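Local coordinates for protein restriction endonuclease r.bpuji (Bacillus pumilus, PDB 2VLA) that recognises its specific DNA sequence through this N-terminal domain, the whole enzyme probably cleaving DNA, at residues I153-N166 / K183-V196. Residues are numbered along the deposited sequence; the frame is centred on the assembly and turned at random. Where two conformers were deposited one is given.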
ATOM      1  N   ILE A 153      18.321  18.050  -3.917  1.00 15.24           N
ATOM      2  CA  ILE A 153      17.894  17.422  -5.166  1.00 14.65           C
ATOM      3  C   ILE A 153      16.428  17.034  -5.086  1.00 13.36           C
ATOM      4  O   ILE A 153      15.841  16.987  -3.986  1.00 15.41           O
ATOM      5  CB  ILE A 153      18.747  16.183  -5.551  1.00 15.59           C
ATOM      6  CG1 ILE A 153      18.535  15.041  -4.552  1.00 15.58           C
ATOM      7  CG2 ILE A 153      20.229  16.561  -5.646  1.00 19.85           C
ATOM      8  CD1 ILE A 153      19.004  13.704  -5.054  1.00 16.54           C
ATOM      9  N   GLN A 154      15.821  16.815  -6.250  1.00 15.51           N
ATOM     10  CA  GLN A 154      14.461  16.344  -6.296  1.00 14.66           C
ATOM     11  C   GLN A 154      14.398  15.052  -7.094  1.00 12.93           C
ATOM     12  O   GLN A 154      15.233  14.817  -7.955  1.00 15.78           O
ATOM     13  CB  GLN A 154      13.570  17.407  -6.924  1.00 19.66           C
ATOM     14  CG  GLN A 154      13.515  18.683  -6.095  1.00 24.29           C
ATOM     15  CD  GLN A 154      12.875  19.814  -6.814  1.00 27.11           C
ATOM     16  OE1 GLN A 154      13.314  20.206  -7.897  1.00 29.86           O
ATOM     17  NE2 GLN A 154      11.840  20.383  -6.212  1.00 32.92           N
ATOM     18  N   LEU A 155      13.454  14.198  -6.740  1.00 13.66           N
ATOM     19  CA  LEU A 155      13.357  12.863  -7.305  1.00 12.41           C
ATOM     20  C   LEU A 155      12.157  12.717  -8.218  1.00 13.45           C
ATOM     21  O   LEU A 155      11.092  13.280  -7.968  1.00 12.96           O
ATOM     22  CB  LEU A 155      13.232  11.826  -6.186  1.00 12.25           C
ATOM     23  CG  LEU A 155      14.339  11.833  -5.137  1.00 14.09           C
ATOM     24  CD1 LEU A 155      14.108  10.700  -4.198  1.00 18.57           C
ATOM     25  CD2 LEU A 155      15.662  11.725  -5.821  1.00 15.73           C
ATOM     26  N   SER A 156      12.326  11.897  -9.236  1.00 12.97           N
ATOM     27  CA  SER A 156      11.237  11.539 -10.125  1.00 12.40           C
ATOM     28  C   SER A 156      10.572  10.264  -9.645  1.00 12.44           C
ATOM     29  O   SER A 156      11.108   9.538  -8.790  1.00 12.34           O
ATOM     30  CB  SER A 156      11.764  11.320 -11.535  1.00 13.99           C
ATOM     31  OG  SER A 156      12.535  10.122 -11.581  1.00 14.57           O
ATOM     32  N   LYS A 157       9.427   9.954 -10.222  0.50 13.01           N
ATOM     33  CA  LYS A 157       8.753   8.702  -9.950  0.50 13.04           C
ATOM     34  C   LYS A 157       9.625   7.517 -10.342  0.50 13.02           C
ATOM     35  O   LYS A 157       9.586   6.474  -9.693  0.50 13.14           O
ATOM     36  CB  LYS A 157       7.419   8.651 -10.705  0.50 16.71           C
ATOM     37  CG  LYS A 157       6.691   7.331 -10.589  0.50 21.02           C
ATOM     38  CD  LYS A 157       5.280   7.437 -11.152  0.50 24.91           C
ATOM     39  CE  LYS A 157       5.266   8.195 -12.469  0.50 26.12           C
ATOM     40  NZ  LYS A 157       5.239   7.279 -13.644  0.50 28.75           N
ATOM     41  N   ASP A 158      10.378   7.656 -11.430  1.00 12.31           N
ATOM     42  CA  ASP A 158      11.275   6.588 -11.873  1.00 12.20           C
ATOM     43  C   ASP A 158      12.418   6.362 -10.872  1.00 12.22           C
ATOM     44  O   ASP A 158      12.840   5.225 -10.669  1.00 12.81           O
ATOM     45  CB  ASP A 158      11.840   6.900 -13.299  1.00 12.96           C
ATOM     46  CG  ASP A 158      10.781   6.767 -14.414  1.00 17.01           C
ATOM     47  OD1 ASP A 158       9.916   5.865 -14.316  1.00 19.41           O
ATOM     48  OD2 ASP A 158      10.854   7.547 -15.405  1.00 27.65           O
ATOM     49  N   ASP A 159      12.911   7.434 -10.282  1.00 11.77           N
ATOM     50  CA  ASP A 159      13.939   7.319  -9.231  1.00 11.29           C
ATOM     51  C   ASP A 159      13.390   6.515  -8.060  1.00 11.60           C
ATOM     52  O   ASP A 159      14.042   5.587  -7.576  1.00 12.06           O
ATOM     53  CB  ASP A 159      14.341   8.692  -8.721  1.00 12.84           C
ATOM     54  CG  ASP A 159      15.143   9.496  -9.726  1.00 14.65           C
ATOM     55  OD1 ASP A 159      15.879   8.891 -10.545  1.00 16.58           O
ATOM     56  OD2 ASP A 159      15.105  10.762  -9.629  1.00 14.65           O
ATOM     57  N   ILE A 160      12.188   6.852  -7.620  0.50 10.43           N
ATOM     58  CA  ILE A 160      11.593   6.158  -6.489  0.50 10.75           C
ATOM     59  C   ILE A 160      11.278   4.697  -6.848  0.50 11.24           C
ATOM     60  O   ILE A 160      11.399   3.797  -6.011  0.50 10.24           O
ATOM     61  CB  ILE A 160      10.336   6.877  -5.993  0.50 10.63           C
ATOM     62  CG1 ILE A 160      10.687   8.294  -5.522  0.50 12.40           C
ATOM     63  CG2 ILE A 160       9.682   6.099  -4.868  0.50 12.31           C
ATOM     64  CD1 ILE A 160       9.456   9.177  -5.267  0.50 10.97           C
ATOM     65  N   ALA A 161      10.932   4.452  -8.107  1.00 11.31           N
ATOM     66  CA  ALA A 161      10.690   3.107  -8.571  1.00 10.69           C
ATOM     67  C   ALA A 161      11.948   2.250  -8.516  1.00 10.99           C
ATOM     68  O   ALA A 161      11.931   1.169  -7.954  1.00 12.02           O
ATOM     69  CB  ALA A 161      10.116   3.129 -10.020  1.00 12.31           C
ATOM     70  N   TYR A 162      13.019   2.711  -9.156  1.00 11.00           N
ATOM     71  CA  TYR A 162      14.207   1.874  -9.347  1.00 10.94           C
ATOM     72  C   TYR A 162      15.007   1.770  -8.074  1.00 10.21           C
ATOM     73  O   TYR A 162      15.484   0.696  -7.722  1.00 11.73           O
ATOM     74  CB  TYR A 162      15.094   2.459 -10.445  1.00 12.10           C
ATOM     75  CG  TYR A 162      16.324   1.627 -10.738  1.00 12.61           C
ATOM     76  CD1 TYR A 162      16.249   0.512 -11.557  1.00 14.42           C
ATOM     77  CD2 TYR A 162      17.545   1.919 -10.129  1.00 14.66           C
ATOM     78  CE1 TYR A 162      17.359  -0.279 -11.788  1.00 15.71           C
ATOM     79  CE2 TYR A 162      18.671   1.135 -10.356  1.00 15.04           C
ATOM     80  CZ  TYR A 162      18.573   0.038 -11.188  1.00 17.45           C
ATOM     81  OH  TYR A 162      19.693  -0.738 -11.431  1.00 20.70           O
ATOM     82  N   TYR A 163      15.194   2.902  -7.420  1.00 10.45           N
ATOM     83  CA  TYR A 163      16.125   2.950  -6.286  1.00 10.71           C
ATOM     84  C   TYR A 163      15.486   2.551  -4.960  1.00 12.54           C
ATOM     85  O   TYR A 163      16.202   2.188  -4.011  1.00 12.62           O
ATOM     86  CB  TYR A 163      16.767   4.327  -6.167  1.00 11.12           C
ATOM     87  CG  TYR A 163      17.685   4.702  -7.313  1.00 11.58           C
ATOM     88  CD1 TYR A 163      19.004   4.289  -7.335  1.00 13.75           C
ATOM     89  CD2 TYR A 163      17.229   5.487  -8.368  1.00 12.11           C
ATOM     90  CE1 TYR A 163      19.857   4.642  -8.367  1.00 13.43           C
ATOM     91  CE2 TYR A 163      18.067   5.834  -9.410  1.00 14.30           C
ATOM     92  CZ  TYR A 163      19.385   5.429  -9.390  1.00 13.33           C
ATOM     93  OH  TYR A 163      20.204   5.796 -10.437  1.00 16.57           O
ATOM     94  N   VAL A 164      14.161   2.610  -4.869  1.00 10.54           N
ATOM     95  CA  VAL A 164      13.447   2.349  -3.613  1.00 10.88           C
ATOM     96  C   VAL A 164      12.440   1.205  -3.735  1.00 10.22           C
ATOM     97  O   VAL A 164      12.693   0.107  -3.233  1.00 10.85           O
ATOM     98  CB  VAL A 164      12.760   3.619  -3.086  1.00 10.82           C
ATOM     99  CG1 VAL A 164      11.976   3.342  -1.802  1.00 11.59           C
ATOM    100  CG2 VAL A 164      13.773   4.731  -2.905  1.00 12.55           C
ATOM    101  N   LEU A 165      11.353   1.394  -4.518  1.00  9.90           N
ATOM    102  CA  LEU A 165      10.227   0.469  -4.412  1.00 10.29           C
ATOM    103  C   LEU A 165      10.399  -0.833  -5.201  1.00 10.76           C
ATOM    104  O   LEU A 165       9.637  -1.782  -4.995  1.00 10.97           O
ATOM    105  CB  LEU A 165       8.915   1.141  -4.770  1.00 10.21           C
ATOM    106  CG  LEU A 165       8.353   2.059  -3.682  1.00 10.79           C
ATOM    107  CD1 LEU A 165       7.125   2.780  -4.222  1.00 11.93           C
ATOM    108  CD2 LEU A 165       7.990   1.294  -2.388  1.00 13.11           C
ATOM    109  N   ASN A 166      11.416  -0.889  -6.071  1.00  9.98           N
ATOM    110  CA  ASN A 166      11.783  -2.117  -6.763  1.00 10.33           C
ATOM    111  C   ASN A 166      13.209  -2.586  -6.429  1.00 11.03           C
ATOM    112  O   ASN A 166      13.719  -3.473  -7.067  1.00 11.38           O
ATOM    113  CB  ASN A 166      11.692  -1.919  -8.275  1.00 11.02           C
ATOM    114  CG  ASN A 166      11.198  -3.182  -9.024  1.00 10.66           C
ATOM    115  OD1 ASN A 166      10.047  -3.591  -8.878  1.00 11.26           O
ATOM    116  ND2 ASN A 166      12.076  -3.781  -9.832  1.00 11.71           N
ATOM    117  N   LYS A 183      23.734   7.602  -3.883  1.00 15.39           N
ATOM    118  CA  LYS A 183      23.842   6.807  -5.101  1.00 15.66           C
ATOM    119  C   LYS A 183      23.172   7.514  -6.298  1.00 15.02           C
ATOM    120  O   LYS A 183      23.711   7.522  -7.420  1.00 16.52           O
ATOM    121  CB  LYS A 183      23.221   5.423  -4.870  1.00 16.55           C
ATOM    122  CG  LYS A 183      23.143   4.545  -6.095  1.00 17.23           C
ATOM    123  CD  LYS A 183      24.497   4.289  -6.722  1.00 19.86           C
ATOM    124  CE  LYS A 183      24.389   3.318  -7.866  1.00 22.53           C
ATOM    125  NZ  LYS A 183      25.605   3.307  -8.720  1.00 27.93           N
ATOM    126  N   ILE A 184      22.012   8.120  -6.065  1.00 13.67           N
ATOM    127  CA  ILE A 184      21.327   8.854  -7.130  1.00 13.62           C
ATOM    128  C   ILE A 184      22.194  10.020  -7.591  1.00 15.71           C
ATOM    129  O   ILE A 184      22.364  10.236  -8.770  1.00 16.60           O
ATOM    130  CB  ILE A 184      19.920   9.341  -6.686  1.00 13.87           C
ATOM    131  CG1 ILE A 184      18.994   8.123  -6.507  1.00 14.35           C
ATOM    132  CG2 ILE A 184      19.324  10.340  -7.719  1.00 15.21           C
ATOM    133  CD1 ILE A 184      17.615   8.438  -5.940  1.00 14.49           C
ATOM    134  N   ILE A 185      22.809  10.719  -6.649  1.00 16.61           N
ATOM    135  CA  ILE A 185      23.657  11.844  -6.994  1.00 17.00           C
ATOM    136  C   ILE A 185      24.884  11.374  -7.817  1.00 16.90           C
ATOM    137  O   ILE A 185      25.247  12.003  -8.810  1.00 19.53           O
ATOM    138  CB  ILE A 185      24.119  12.600  -5.735  1.00 18.56           C
ATOM    139  CG1 ILE A 185      22.928  13.371  -5.118  1.00 18.94           C
ATOM    140  CG2 ILE A 185      25.283  13.552  -6.075  1.00 19.74           C
ATOM    141  CD1 ILE A 185      23.223  13.983  -3.733  1.00 20.16           C
ATOM    142  N   GLU A 186      25.484  10.255  -7.430  0.60 17.79           N
ATOM    143  CA  GLU A 186      26.624   9.721  -8.184  0.60 18.78           C
ATOM    144  C   GLU A 186      26.199   9.293  -9.584  0.60 18.99           C
ATOM    145  O   GLU A 186      26.871   9.609 -10.573  0.60 19.26           O
ATOM    146  CB  GLU A 186      27.261   8.543  -7.456  0.60 19.17           C
ATOM    147  CG  GLU A 186      28.472   7.966  -8.186  0.60 22.06           C
ATOM    148  CD  GLU A 186      28.950   6.656  -7.594  0.60 25.16           C
ATOM    149  OE1 GLU A 186      29.661   6.689  -6.564  0.60 33.08           O
ATOM    150  OE2 GLU A 186      28.637   5.592  -8.172  0.60 31.08           O
ATOM    151  N   ASP A 187      25.069   8.598  -9.679  1.00 17.80           N
ATOM    152  CA  ASP A 187      24.583   8.147 -10.962  1.00 17.68           C
ATOM    153  C   ASP A 187      24.313   9.332 -11.896  1.00 18.96           C
ATOM    154  O   ASP A 187      24.705   9.313 -13.068  1.00 20.55           O
ATOM    155  CB  ASP A 187      23.321   7.305 -10.781  1.00 17.29           C
ATOM    156  CG  ASP A 187      23.628   5.840 -10.479  1.00 18.64           C
ATOM    157  OD1 ASP A 187      24.836   5.476 -10.402  1.00 22.75           O
ATOM    158  OD2 ASP A 187      22.662   5.052 -10.299  1.00 19.98           O
ATOM    159  N   ARG A 188      23.661  10.365 -11.381  1.00 19.24           N
ATOM    160  CA  ARG A 188      23.364  11.545 -12.197  1.00 20.54           C
ATOM    161  C   ARG A 188      24.651  12.201 -12.671  1.00 21.11           C
ATOM    162  O   ARG A 188      24.717  12.725 -13.780  1.00 22.99           O
ATOM    163  CB  ARG A 188      22.529  12.555 -11.421  1.00 18.60           C
ATOM    164  CG  ARG A 188      21.106  12.100 -11.151  1.00 18.98           C
ATOM    165  CD  ARG A 188      20.318  13.153 -10.437  1.00 15.99           C
ATOM    166  NE  ARG A 188      18.951  12.715 -10.180  1.00 15.36           N
ATOM    167  CZ  ARG A 188      18.037  13.437  -9.546  1.00 15.74           C
ATOM    168  NH1 ARG A 188      18.332  14.648  -9.101  1.00 17.39           N
ATOM    169  NH2 ARG A 188      16.828  12.937  -9.341  1.00 15.28           N
ATOM    170  N   SER A 189      25.673  12.182 -11.822  1.00 21.26           N
ATOM    171  CA  SER A 189      26.956  12.813 -12.169  1.00 23.33           C
ATOM    172  C   SER A 189      27.658  12.057 -13.292  1.00 23.96           C
ATOM    173  O   SER A 189      28.545  12.597 -13.962  1.00 26.64           O
ATOM    174  CB  SER A 189      27.868  12.910 -10.939  1.00 25.16           C
ATOM    175  OG  SER A 189      28.491  11.673 -10.659  1.00 26.75           O
ATOM    176  N   ASN A 190      27.239  10.817 -13.506  1.00 22.77           N
ATOM    177  CA  ASN A 190      27.768   9.989 -14.566  1.00 24.06           C
ATOM    178  C   ASN A 190      26.772   9.864 -15.704  1.00 25.04           C
ATOM    179  O   ASN A 190      26.898   8.984 -16.554  1.00 28.60           O
ATOM    180  CB  ASN A 190      28.110   8.604 -14.023  1.00 23.17           C
ATOM    181  CG  ASN A 190      29.357   8.615 -13.155  1.00 25.38           C
ATOM    182  OD1 ASN A 190      30.367   9.198 -13.527  1.00 31.48           O
ATOM    183  ND2 ASN A 190      29.289   7.970 -11.998  1.00 25.20           N
ATOM    184  N   ASP A 191      25.769  10.740 -15.695  1.00 25.32           N
ATOM    185  CA  ASP A 191      24.720  10.761 -16.738  1.00 25.77           C
ATOM    186  C   ASP A 191      23.995   9.418 -16.851  1.00 26.12           C
ATOM    187  O   ASP A 191      23.594   8.994 -17.949  1.00 29.01           O
ATOM    188  CB  ASP A 191      25.313  11.169 -18.083  1.00 29.24           C
ATOM    189  CG  ASP A 191      25.914  12.564 -18.050  1.00 37.88           C
ATOM    190  OD1 ASP A 191      25.248  13.494 -17.538  1.00 42.95           O
ATOM    191  OD2 ASP A 191      27.057  12.729 -18.522  1.00 50.69           O
ATOM    192  N   ILE A 192      23.794   8.780 -15.705  1.00 24.31           N
ATOM    193  CA  ILE A 192      23.053   7.536 -15.621  1.00 24.68           C
ATOM    194  C   ILE A 192      21.653   7.817 -15.097  1.00 24.63           C
ATOM    195  O   ILE A 192      21.488   8.432 -14.032  1.00 23.89           O
ATOM    196  CB  ILE A 192      23.758   6.540 -14.673  1.00 25.00           C
ATOM    197  CG1 ILE A 192      25.090   6.088 -15.275  1.00 28.11           C
ATOM    198  CG2 ILE A 192      22.870   5.332 -14.389  1.00 24.66           C
ATOM    199  CD1 ILE A 192      26.002   5.356 -14.279  1.00 28.81           C
ATOM    200  N   THR A 193      20.649   7.412 -15.871  1.00 22.19           N
ATOM    201  CA  THR A 193      19.268   7.500 -15.444  1.00 22.91           C
ATOM    202  C   THR A 193      18.677   6.089 -15.475  1.00 21.71           C
ATOM    203  O   THR A 193      19.126   5.237 -16.246  1.00 22.33           O
ATOM    204  CB  THR A 193      18.475   8.442 -16.362  1.00 28.61           C
ATOM    205  OG1 THR A 193      17.181   8.696 -15.805  1.00 36.76           O
ATOM    206  CG2 THR A 193      18.328   7.843 -17.716  1.00 29.97           C
ATOM    207  N   LYS A 194      17.710   5.823 -14.610  1.00 18.81           N
ATOM    208  CA  LYS A 194      17.199   4.468 -14.462  1.00 18.47           C
ATOM    209  C   LYS A 194      15.674   4.425 -14.486  1.00 17.21           C
ATOM    210  O   LYS A 194      15.006   5.347 -14.026  1.00 21.95           O
ATOM    211  CB  LYS A 194      17.709   3.851 -13.141  1.00 18.85           C
ATOM    212  CG  LYS A 194      19.206   3.598 -13.110  1.00 22.10           C
ATOM    213  CD  LYS A 194      19.587   2.377 -13.943  1.00 27.30           C
ATOM    214  CE  LYS A 194      21.052   1.991 -13.739  1.00 33.78           C
ATOM    215  NZ  LYS A 194      21.569   1.183 -14.873  1.00 42.62           N
ATOM    216  N   LYS A 195      15.142   3.328 -15.011  0.50 17.15           N
ATOM    217  CA  LYS A 195      13.712   3.053 -14.967  0.50 15.92           C
ATOM    218  C   LYS A 195      13.489   1.580 -14.674  0.50 14.93           C
ATOM    219  O   LYS A 195      14.409   0.767 -14.797  0.50 17.61           O
ATOM    220  CB  LYS A 195      13.056   3.421 -16.299  0.50 17.70           C
ATOM    221  CG  LYS A 195      13.069   4.907 -16.594  0.50 23.67           C
ATOM    222  CD  LYS A 195      12.244   5.241 -17.816  0.50 26.47           C
ATOM    223  CE  LYS A 195      12.324   6.724 -18.146  0.50 31.41           C
ATOM    224  NZ  LYS A 195      11.601   7.061 -19.404  0.50 36.30           N
ATOM    225  N   VAL A 196      12.278   1.236 -14.256  1.00 14.67           N
ATOM    226  CA  VAL A 196      11.924  -0.159 -14.022  1.00 12.97           C
ATOM    227  C   VAL A 196      11.085  -0.680 -15.191  1.00 14.08           C
ATOM    228  O   VAL A 196       9.993  -0.213 -15.418  1.00 14.76           O
ATOM    229  CB  VAL A 196      11.105  -0.296 -12.723  1.00 12.22           C
ATOM    230  CG1 VAL A 196      10.628  -1.723 -12.549  1.00 12.39           C
ATOM    231  CG2 VAL A 196      11.942   0.182 -11.509  1.00 13.65           C
TER
HETATM  232  O   HOH W   1      17.380  17.483  -8.598  1.00 20.29           O
HETATM  233  O   HOH W   2      10.418   3.307 -13.636  1.00 19.06           O
HETATM  234  O   HOH W   3      18.102  10.238 -11.334  1.00 17.21           O
HETATM  235  O   HOH W   4      15.838   7.662 -12.803  1.00 25.23           O
HETATM  236  O   HOH W   5      19.877   8.268 -11.866  1.00 24.32           O
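D159 OD2 is gripped from opposite faces of its carboxylate plane: R188 NH2 reaches it at 2.8 Å in a salt bridge on the syn side, and S156 N donates to it at 3.0 Å. The R188 chain runs extended from CG to NE, which carries the guanidinium across to the loop before helix 157-165; there NH2 also donates to Q154 O, an acceptor in the guanidinium plane (2.8 Å, 164°), while I153 CD1 lies loosely over one face. D159 OD1 is served by two waters, one relayed to R188 NE and the other to K194 O.

The Y163 ring lies between two side chains: I184 CG1 sits 3.6 Å above its centre, a CH-pi contact, and Y162 CD2 lies over the opposite face. With CG beside the backbone N (chi1 -66°), the ring extends until its hydroxyl donates to the anti lone pair of D187 OD2 at 2.6 Å; K183 NZ holds the other oxygen. A phenylalanine here would probably leave D187 OD2 without this donor and the water bridging to I192 O without one of its acceptors.

K194 drapes its aliphatic chain along one face of Y162, CB 3.7 Å from the centroid, and V196 CG2 packs against A161 CB. S156 and D159 form a capping box at the start of helix 157-165, and the salt bridge to R188 ties its D159 carboxylate to helix 177-189, which a Schellman motif closes at its C-terminal end, within the helical DNA-recognition domain.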